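Local coordinates for protein histidine kinase (Caulobacter vibrioides, PDB 6TNE) that probably accepts and relays phosphoryl groups as the receiver domain of the hybrid histidine kinase CckA, a protein linked to cyclic di-GMP signalling, at residues P76-S81 and T99-P104. Sequence-based numbering, arbitrary orientation. Where two conformers were deposited one is given.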
ATOM      1  N   PRO A  76       7.840  -4.228  -3.734  1.00 17.92           N
ATOM      2  CA  PRO A  76       7.065  -5.147  -2.894  1.00 19.05           C
ATOM      3  C   PRO A  76       5.644  -4.652  -2.685  1.00 16.54           C
ATOM      4  O   PRO A  76       5.321  -3.470  -2.850  1.00 15.04           O
ATOM      5  CB  PRO A  76       7.833  -5.136  -1.567  1.00 20.70           C
ATOM      6  CG  PRO A  76       8.629  -3.789  -1.573  1.00 24.14           C
ATOM      7  CD  PRO A  76       8.986  -3.626  -3.016  1.00 19.43           C
ATOM      8  N   VAL A  77       4.794  -5.584  -2.303  1.00 16.91           N
ATOM      9  CA  VAL A  77       3.375  -5.340  -2.087  1.00 15.86           C
ATOM     10  C   VAL A  77       2.997  -5.962  -0.758  1.00 14.83           C
ATOM     11  O   VAL A  77       3.360  -7.121  -0.498  1.00 17.68           O
ATOM     12  CB  VAL A  77       2.511  -5.923  -3.227  1.00 17.71           C
ATOM     13  CG1 VAL A  77       1.030  -5.740  -2.938  1.00 20.50           C
ATOM     14  CG2 VAL A  77       2.968  -5.390  -4.600  1.00 20.10           C
ATOM     15  N   MET A  78       2.264  -5.228   0.063  1.00 13.07           N
ATOM     16  CA  MET A  78       1.789  -5.703   1.351  1.00 12.04           C
ATOM     17  C   MET A  78       0.293  -5.526   1.397  1.00 11.62           C
ATOM     18  O   MET A  78      -0.212  -4.392   1.268  1.00 12.54           O
ATOM     19  CB  MET A  78       2.408  -4.864   2.438  1.00 14.62           C
ATOM     20  CG  MET A  78       1.993  -5.268   3.807  1.00 18.83           C
ATOM     21  SD  MET A  78       2.875  -4.470   5.136  1.00 30.80           S
ATOM     22  CE  MET A  78       2.740  -2.765   4.791  1.00 44.70           C
ATOM     23  N   PHE A  79      -0.438  -6.616   1.524  1.00 11.48           N
ATOM     24  CA  PHE A  79      -1.878  -6.583   1.690  1.00 11.62           C
ATOM     25  C   PHE A  79      -2.221  -6.554   3.154  1.00 12.72           C
ATOM     26  O   PHE A  79      -1.573  -7.219   3.961  1.00 14.39           O
ATOM     27  CB  PHE A  79      -2.510  -7.799   1.031  1.00 12.83           C
ATOM     28  CG  PHE A  79      -2.489  -7.723  -0.463  1.00 12.38           C
ATOM     29  CD1 PHE A  79      -3.160  -6.677  -1.135  1.00 13.12           C
ATOM     30  CD2 PHE A  79      -1.769  -8.632  -1.205  1.00 14.67           C
ATOM     31  CE1 PHE A  79      -3.112  -6.570  -2.527  1.00 13.87           C
ATOM     32  CE2 PHE A  79      -1.703  -8.510  -2.590  1.00 15.92           C
ATOM     33  CZ  PHE A  79      -2.372  -7.498  -3.240  1.00 15.10           C
ATOM     34  N   ILE A  80      -3.265  -5.825   3.482  1.00 12.99           N
ATOM     35  CA  ILE A  80      -3.782  -5.726   4.834  1.00 13.52           C
ATOM     36  C   ILE A  80      -5.252  -6.126   4.809  1.00 12.99           C
ATOM     37  O   ILE A  80      -5.978  -5.815   3.862  1.00 14.34           O
ATOM     38  CB  ILE A  80      -3.567  -4.323   5.443  1.00 13.82           C
ATOM     39  CG1 ILE A  80      -4.297  -3.203   4.694  1.00 14.25           C
ATOM     40  CG2 ILE A  80      -2.045  -4.000   5.525  1.00 17.42           C
ATOM     41  CD1 ILE A  80      -4.167  -1.871   5.328  1.00 17.00           C
ATOM     42  N   SER A  81      -5.709  -6.803   5.859  1.00 13.98           N
ATOM     43  CA  SER A  81      -7.134  -7.135   5.923  1.00 17.02           C
ATOM     44  C   SER A  81      -7.459  -7.644   7.307  1.00 18.38           C
ATOM     45  O   SER A  81      -6.607  -8.241   7.976  1.00 19.56           O
ATOM     46  CB  SER A  81      -7.563  -8.243   4.940  1.00 19.46           C
ATOM     47  OG  SER A  81      -8.978  -8.437   4.976  1.00 21.17           O
ATOM     48  N   THR A  99       3.251  -9.816   0.595  1.00 14.39           N
ATOM     49  CA  THR A  99       3.146 -10.100   2.018  1.00 14.21           C
ATOM     50  C   THR A  99       1.753  -9.740   2.506  1.00 13.31           C
ATOM     51  O   THR A  99       0.966  -9.076   1.792  1.00 13.84           O
ATOM     52  CB  THR A  99       4.223  -9.348   2.827  1.00 15.27           C
ATOM     53  OG1 THR A  99       4.020  -7.942   2.706  1.00 16.14           O
ATOM     54  CG2 THR A  99       5.640  -9.713   2.425  1.00 17.07           C
ATOM     55  N   PHE A 100       1.465 -10.062   3.770  0.51 14.92           N
ATOM     56  CA  PHE A 100       0.128  -9.938   4.361  0.51 16.02           C
ATOM     57  C   PHE A 100       0.241  -9.576   5.825  0.51 16.80           C
ATOM     58  O   PHE A 100       0.844 -10.347   6.593  0.51 17.77           O
ATOM     59  CB  PHE A 100      -0.597 -11.262   4.299  0.51 21.86           C
ATOM     60  CG  PHE A 100      -0.696 -11.812   2.948  0.51 17.24           C
ATOM     61  CD1 PHE A 100       0.299 -12.626   2.441  0.51 19.08           C
ATOM     62  CD2 PHE A 100      -1.809 -11.529   2.168  0.51 18.49           C
ATOM     63  CE1 PHE A 100       0.214 -13.151   1.179  0.51 21.89           C
ATOM     64  CE2 PHE A 100      -1.900 -12.050   0.897  0.51 21.13           C
ATOM     65  CZ  PHE A 100      -0.887 -12.869   0.411  0.51 21.27           C
ATOM     66  N   LEU A 101      -0.410  -8.484   6.217  1.00 15.74           N
ATOM     67  CA  LEU A 101      -0.383  -7.994   7.601  1.00 17.19           C
ATOM     68  C   LEU A 101      -1.831  -7.907   8.062  1.00 18.36           C
ATOM     69  O   LEU A 101      -2.650  -7.256   7.401  1.00 17.85           O
ATOM     70  CB  LEU A 101       0.313  -6.627   7.686  1.00 21.74           C
ATOM     71  CG  LEU A 101       0.496  -5.880   9.022  1.00 24.18           C
ATOM     72  CD1 LEU A 101       1.488  -6.659   9.849  1.00 29.08           C
ATOM     73  CD2 LEU A 101       0.942  -4.401   8.859  1.00 29.63           C
ATOM     74  N   PRO A 102      -2.214  -8.569   9.156  1.00 19.57           N
ATOM     75  CA  PRO A 102      -3.618  -8.505   9.572  1.00 23.21           C
ATOM     76  C   PRO A 102      -3.961  -7.143  10.159  1.00 21.96           C
ATOM     77  O   PRO A 102      -3.158  -6.494  10.831  1.00 27.44           O
ATOM     78  CB  PRO A 102      -3.727  -9.612  10.637  1.00 25.45           C
ATOM     79  CG  PRO A 102      -2.367  -9.690  11.196  1.00 27.42           C
ATOM     80  CD  PRO A 102      -1.408  -9.418  10.039  1.00 22.41           C
ATOM     81  N   LYS A 103      -5.212  -6.731   9.963  1.00 22.35           N
ATOM     82  CA  LYS A 103      -5.838  -5.648  10.704  1.00 23.81           C
ATOM     83  C   LYS A 103      -6.500  -6.201  11.962  1.00 27.66           C
ATOM     84  O   LYS A 103      -6.933  -7.356  11.986  1.00 29.11           O
ATOM     85  CB  LYS A 103      -6.885  -4.968   9.832  1.00 27.12           C
ATOM     86  CG  LYS A 103      -6.289  -4.063   8.749  1.00 27.03           C
ATOM     87  CD  LYS A 103      -7.298  -3.030   8.222  1.00 29.61           C
ATOM     88  CE  LYS A 103      -7.744  -3.368   6.863  1.00 24.79           C
ATOM     89  NZ  LYS A 103      -8.777  -2.415   6.343  1.00 20.69           N
ATOM     90  N   PRO A 104      -6.610  -5.404  13.036  1.00 28.01           N
ATOM     91  CA  PRO A 104      -6.153  -4.012  13.167  1.00 27.83           C
ATOM     92  C   PRO A 104      -4.639  -3.889  13.137  1.00 28.38           C
ATOM     93  O   PRO A 104      -3.951  -4.747  13.689  1.00 29.83           O
ATOM     94  CB  PRO A 104      -6.686  -3.595  14.541  1.00 29.78           C
ATOM     95  CG  PRO A 104      -6.926  -4.886  15.257  1.00 31.14           C
ATOM     96  CD  PRO A 104      -7.339  -5.858  14.237  1.00 30.01           C
TER
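F79 and F100 are neighbours on one side of the sheet, across the parallel strands 77-81 and 98-102. Their side chains lie side by side and point the same way. CD2 of F100 sits 4.0 Å from CB of F79. V77 CG1 lies over one face of the F79 ring, offset toward the rim.

M78, I80, T99 and L101 occupy the other face of the sheet. With M78 CG anti to the backbone N (chi1 -180°), CB and CG of M78 pass OG1 of T99, each at 3.5 Å. M78 SD meets CD2 of L101 at 4.2 Å. CG2 of I80 touches CB of L101. Helix 107-118 covers this face, with L110 against both M78 and L101.

Backbone bonds tie the strands. T99 N gives to V77 O, F79 N to T99 O, and L101 N to F79 O, the last at 2.8 Å. The bond from S81 N to L101 O is long and weak. K103 N reaches S81 O at 2.9 Å, from above the carbonyl plane.

K103 lays CB and CG against the S81 backbone. A bend at chi3 (-108°) brings CE to 4.1 Å from I80 CG1. K103 NZ forms salt bridges with E7 and D53, and the peptide between K103 and P104 is cis. This is the edge pairing of a CheY-like receiver fold, with the lysine reaching the acidic cluster that in this family forms the phosphorylation site.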